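Local coordinates for putative iron binding protein (Bordetella pertussis Tohama I, PDB 1Y9U) that binds ferric iron through tyrosine side chains and probably serves iron uptake as a periplasmic solute-binding protein, at residues G73-D85 / A245-E259. Sequence-based numbering, arbitrary orientation.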
loop_
_atom_site.group_PDB
_atom_site.type_symbol
_atom_site.label_atom_id
_atom_site.label_comp_id
_atom_site.label_asym_id
_atom_site.label_seq_id
_atom_site.Cartn_x
_atom_site.Cartn_y
_atom_site.Cartn_z
ATOM N N GLY A 73 -3.940 13.289 -14.869
ATOM C CA GLY A 73 -4.593 14.566 -14.651
ATOM C C GLY A 73 -3.755 15.800 -14.970
ATOM O O GLY A 73 -4.245 16.930 -14.823
ATOM N N GLY A 74 -2.491 15.592 -15.348
ATOM C CA GLY A 74 -1.618 16.643 -15.863
ATOM C C GLY A 74 -0.919 17.510 -14.833
ATOM O O GLY A 74 -0.443 18.608 -15.157
ATOM N N VAL A 75 -0.822 17.036 -13.591
ATOM C CA VAL A 75 -0.280 17.854 -12.504
ATOM C C VAL A 75 1.094 17.382 -12.026
ATOM O O VAL A 75 1.562 17.805 -10.974
ATOM C CB VAL A 75 -1.264 17.958 -11.318
ATOM C CG1 VAL A 75 -2.589 18.592 -11.778
ATOM C CG2 VAL A 75 -1.519 16.608 -10.648
ATOM N N THR A 76 1.724 16.532 -12.830
ATOM C CA THR A 76 3.105 16.094 -12.613
ATOM C C THR A 76 4.015 16.423 -13.798
ATOM O O THR A 76 3.539 16.762 -14.895
ATOM C CB THR A 76 3.159 14.554 -12.347
ATOM O OG1 THR A 76 2.887 13.810 -13.545
ATOM C CG2 THR A 76 2.087 14.104 -11.343
ATOM N N GLN A 77 5.321 16.309 -13.570
ATOM C CA GLN A 77 6.301 16.321 -14.649
ATOM C C GLN A 77 7.311 15.184 -14.511
ATOM O O GLN A 77 7.546 14.657 -13.409
ATOM C CB GLN A 77 7.047 17.668 -14.709
ATOM C CG GLN A 77 7.925 17.941 -13.506
ATOM C CD GLN A 77 8.560 19.318 -13.571
ATOM O OE1 GLN A 77 8.226 20.193 -12.787
ATOM N NE2 GLN A 77 9.485 19.495 -14.496
ATOM N N LYS A 78 7.899 14.827 -15.644
ATOM C CA LYS A 78 8.910 13.789 -15.767
ATOM C C LYS A 78 10.221 14.299 -15.194
ATOM O O LYS A 78 10.547 15.467 -15.351
ATOM C CB LYS A 78 9.085 13.428 -17.249
ATOM C CG LYS A 78 7.881 12.706 -17.832
ATOM C CD LYS A 78 8.017 12.460 -19.308
ATOM C CE LYS A 78 6.686 12.062 -19.897
ATOM N NZ LYS A 78 6.860 11.231 -21.119
ATOM N N ILE A 79 10.953 13.427 -14.506
ATOM C CA ILE A 79 12.297 13.757 -14.042
ATOM C C ILE A 79 13.245 12.627 -14.377
ATOM O O ILE A 79 12.835 11.488 -14.625
ATOM C CB ILE A 79 12.348 14.093 -12.523
ATOM C CG1 ILE A 79 12.017 12.862 -11.682
ATOM C CG2 ILE A 79 11.432 15.283 -12.192
ATOM C CD1 ILE A 79 12.411 13.011 -10.246
ATOM N N GLN A 80 14.522 12.984 -14.406
ATOM C CA GLN A 80 15.599 12.054 -14.652
ATOM C C GLN A 80 16.439 12.063 -13.393
ATOM O O GLN A 80 16.876 13.116 -12.912
ATOM C CB GLN A 80 16.413 12.482 -15.870
ATOM C CG GLN A 80 15.645 12.360 -17.176
ATOM C CD GLN A 80 14.615 13.467 -17.381
ATOM O OE1 GLN A 80 14.932 14.649 -17.234
ATOM N NE2 GLN A 80 13.378 13.086 -17.711
ATOM N N SER A 81 16.614 10.876 -12.822
ATOM C CA SER A 81 17.367 10.741 -11.587
ATOM C C SER A 81 17.912 9.341 -11.503
ATOM O O SER A 81 17.174 8.383 -11.328
ATOM C CB SER A 81 16.497 11.041 -10.361
ATOM O OG SER A 81 17.177 10.667 -9.170
ATOM N N GLN A 82 19.235 9.217 -11.607
ATOM C CA GLN A 82 19.900 7.956 -11.362
ATOM C C GLN A 82 19.686 7.507 -9.904
ATOM O O GLN A 82 19.630 6.316 -9.633
ATOM C CB GLN A 82 21.393 8.052 -11.707
ATOM C CG GLN A 82 22.158 6.789 -11.368
ATOM C CD GLN A 82 22.691 6.764 -9.933
ATOM O OE1 GLN A 82 22.806 7.821 -9.283
ATOM N NE2 GLN A 82 23.034 5.570 -9.449
ATOM N N THR A 83 19.568 8.453 -8.983
ATOM C CA THR A 83 19.375 8.106 -7.580
ATOM C C THR A 83 18.056 7.374 -7.408
ATOM O O THR A 83 18.006 6.293 -6.852
ATOM C CB THR A 83 19.400 9.363 -6.716
ATOM O OG1 THR A 83 20.713 9.951 -6.765
ATOM C CG2 THR A 83 19.137 9.040 -5.250
ATOM N N LEU A 84 16.998 7.952 -7.943
ATOM C CA LEU A 84 15.681 7.344 -7.827
ATOM C C LEU A 84 15.586 6.053 -8.646
ATOM O O LEU A 84 15.059 5.061 -8.165
ATOM C CB LEU A 84 14.588 8.342 -8.211
ATOM C CG LEU A 84 14.297 9.434 -7.164
ATOM C CD1 LEU A 84 13.695 10.667 -7.820
ATOM C CD2 LEU A 84 13.422 8.932 -6.049
ATOM N N ASP A 85 16.103 6.034 -9.870
ATOM C CA ASP A 85 15.950 4.857 -10.719
ATOM C C ASP A 85 16.722 3.664 -10.184
ATOM O O ASP A 85 16.324 2.527 -10.349
ATOM C CB ASP A 85 16.396 5.138 -12.151
ATOM C CG ASP A 85 15.428 6.026 -12.903
ATOM O OD1 ASP A 85 14.336 6.330 -12.368
ATOM O OD2 ASP A 85 15.683 6.448 -14.062
ATOM N N ALA A 245 5.593 17.924 -8.978
ATOM C CA ALA A 245 4.457 18.655 -9.559
ATOM C C ALA A 245 4.819 19.327 -10.879
ATOM O O ALA A 245 5.955 19.784 -11.075
ATOM C CB ALA A 245 3.941 19.676 -8.587
ATOM N N ALA A 246 3.835 19.400 -11.773
ATOM C CA ALA A 246 4.024 19.899 -13.144
ATOM C C ALA A 246 4.633 21.305 -13.199
ATOM O O ALA A 246 5.458 21.599 -14.071
ATOM C CB ALA A 246 2.688 19.884 -13.881
ATOM N N HIS A 247 4.237 22.150 -12.264
ATOM C CA HIS A 247 4.681 23.549 -12.243
ATOM C C HIS A 247 5.551 23.894 -11.028
ATOM O O HIS A 247 5.613 25.045 -10.586
ATOM C CB HIS A 247 3.446 24.450 -12.352
ATOM C CG HIS A 247 2.671 24.223 -13.610
ATOM N ND1 HIS A 247 3.161 24.574 -14.849
ATOM C CD2 HIS A 247 1.468 23.643 -13.833
ATOM C CE1 HIS A 247 2.286 24.236 -15.780
ATOM N NE2 HIS A 247 1.249 23.665 -15.191
ATOM N N ALA A 248 6.257 22.891 -10.501
ATOM C CA ALA A 248 7.078 23.072 -9.305
ATOM C C ALA A 248 7.921 24.335 -9.432
ATOM O O ALA A 248 8.723 24.416 -10.358
ATOM C CB ALA A 248 7.984 21.868 -9.106
ATOM N N PRO A 249 7.726 25.298 -8.534
ATOM C CA PRO A 249 8.552 26.518 -8.544
ATOM C C PRO A 249 9.969 26.318 -8.010
ATOM O O PRO A 249 10.846 27.122 -8.315
ATOM C CB PRO A 249 7.757 27.466 -7.636
ATOM C CG PRO A 249 7.037 26.556 -6.664
ATOM C CD PRO A 249 6.662 25.392 -7.516
ATOM N N ASN A 250 10.189 25.282 -7.205
ATOM C CA ASN A 250 11.505 24.937 -6.672
ATOM C C ASN A 250 11.895 23.545 -7.172
ATOM O O ASN A 250 12.043 22.621 -6.362
ATOM C CB ASN A 250 11.491 24.977 -5.149
ATOM C CG ASN A 250 10.931 26.277 -4.597
ATOM O OD1 ASN A 250 11.594 27.320 -4.656
ATOM N ND2 ASN A 250 9.726 26.227 -4.044
ATOM N N LYS A 251 12.040 23.382 -8.485
ATOM C CA LYS A 251 12.203 22.052 -9.088
ATOM C C LYS A 251 13.454 21.342 -8.591
ATOM O O LYS A 251 13.419 20.159 -8.292
ATOM C CB LYS A 251 12.208 22.070 -10.629
ATOM C CG LYS A 251 12.101 20.652 -11.243
ATOM C CD LYS A 251 12.100 20.649 -12.774
ATOM C CE LYS A 251 12.623 19.351 -13.369
ATOM N NZ LYS A 251 11.709 18.194 -13.174
ATOM N N ALA A 252 14.572 22.043 -8.522
ATOM C CA ALA A 252 15.801 21.421 -8.034
ATOM C C ALA A 252 15.613 20.901 -6.613
ATOM O O ALA A 252 16.027 19.796 -6.297
ATOM C CB ALA A 252 16.958 22.395 -8.100
ATOM N N ASN A 253 14.973 21.675 -5.751
ATOM C CA ASN A 253 14.756 21.251 -4.376
ATOM C C ASN A 253 13.737 20.108 -4.303
ATOM O O ASN A 253 13.812 19.264 -3.408
ATOM C CB ASN A 253 14.286 22.421 -3.504
ATOM C CG ASN A 253 15.365 23.455 -3.262
ATOM O OD1 ASN A 253 16.559 23.210 -3.486
ATOM N ND2 ASN A 253 14.948 24.622 -2.774
ATOM N N ALA A 254 12.785 20.098 -5.231
ATOM C CA ALA A 254 11.782 19.040 -5.320
ATOM C C ALA A 254 12.460 17.714 -5.612
ATOM O O ALA A 254 12.160 16.704 -4.983
ATOM C CB ALA A 254 10.749 19.342 -6.400
ATOM N N VAL A 255 13.375 17.714 -6.570
ATOM C CA VAL A 255 14.115 16.498 -6.889
ATOM C C VAL A 255 15.002 16.117 -5.703
ATOM O O VAL A 255 15.084 14.949 -5.358
ATOM C CB VAL A 255 14.923 16.631 -8.209
ATOM C CG1 VAL A 255 15.771 15.387 -8.484
ATOM C CG2 VAL A 255 13.981 16.878 -9.378
ATOM N N LYS A 256 15.622 17.095 -5.041
ATOM C CA LYS A 256 16.436 16.801 -3.867
ATOM C C LYS A 256 15.605 16.137 -2.778
ATOM O O LYS A 256 16.033 15.176 -2.154
ATOM C CB LYS A 256 17.095 18.071 -3.319
ATOM C CG LYS A 256 18.216 18.620 -4.178
ATOM C CD LYS A 256 18.882 19.812 -3.522
ATOM C CE LYS A 256 20.222 20.130 -4.197
ATOM N NZ LYS A 256 20.639 21.546 -4.047
ATOM N N LEU A 257 14.407 16.650 -2.545
ATOM C CA LEU A 257 13.524 16.066 -1.537
ATOM C C LEU A 257 13.094 14.655 -1.922
ATOM O O LEU A 257 13.136 13.755 -1.098
ATOM C CB LEU A 257 12.306 16.948 -1.289
ATOM C CG LEU A 257 11.270 16.415 -0.297
ATOM C CD1 LEU A 257 11.907 16.208 1.065
ATOM C CD2 LEU A 257 10.118 17.399 -0.220
ATOM N N LEU A 258 12.726 14.446 -3.176
ATOM C CA LEU A 258 12.270 13.127 -3.580
ATOM C C LEU A 258 13.424 12.119 -3.502
ATOM O O LEU A 258 13.250 10.989 -3.063
ATOM C CB LEU A 258 11.641 13.214 -4.961
ATOM C CG LEU A 258 10.991 11.989 -5.577
ATOM C CD1 LEU A 258 9.902 11.498 -4.679
ATOM C CD2 LEU A 258 10.446 12.348 -6.948
ATOM N N GLU A 259 14.625 12.539 -3.893
ATOM C CA GLU A 259 15.795 11.681 -3.765
ATOM C C GLU A 259 16.096 11.388 -2.292
ATOM O O GLU A 259 16.488 10.279 -1.938
ATOM C CB GLU A 259 17.016 12.314 -4.476
ATOM C CG GLU A 259 16.855 12.317 -5.984
ATOM C CD GLU A 259 17.944 13.042 -6.748
ATOM O OE1 GLU A 259 18.630 13.885 -6.123
ATOM O OE2 GLU A 259 18.103 12.756 -7.950
HETATM O O HOH W 1 12.889 17.040 -15.617
HETATM O O HOH W 2 20.670 11.376 -9.071
#
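Thr76 and Ala245 pair as an antiparallel, non-hydrogen-bonded bridge at one edge of a periplasmic-binding-protein domain, where the short, weakly bonded strand 76-77 joins the end of strand 237-245 and residues 78-84 then pass along helix 251-261. The contact illustrates how a peripheral segment is fastened by different means along its length, here well away from the iron-binding tyrosines.

Backbone bonding secures the first end. Ala246 N donates to Val75 O over 2.9 Å, while Ala245 CA brings a weaker C-H to the same oxygen. Ala246 CB rests against Thr76 O, and the type I turn from Ala245 to Ala248 leads away toward the helix. Beside this turn the Gln77 side chain, extended beyond CG, meets the Lys251 chain coming from the opposite direction.

Apolar packing takes over in the middle. Ile79 reaches the helix with two branches: CG2 meets Val255 CG2 tip to tip at 4.1 Å, and CD1 touches Leu258 CD2 at 3.9 Å. Leu84 lies across Leu258 at about a right angle, its CD1 3.8 Å from Leu258 CG; Leu258 also packs on Ala242 of strand 237-245. A bend at chi4 (70°) in the otherwise extended Lys251 chain sets NZ beside Ile79 CG2, where it donates to a water that in turn donates to Lys78 O.

Polar side chains close the far end. Ser81 is the N-cap of helix 82-87: its OG, anti to the backbone N (chi1 169°), accepts from Leu84 N and simultaneously donates to the carboxylate of Glu259, so one hydroxyl ties the start of one helix to another. Thr83 crosses Glu259 at about a right angle and reaches it through a second water, which donates to Glu259 OE2. That same oxygen receives Ser81 OG at 2.6 Å on its anti lone pair, away from OE1.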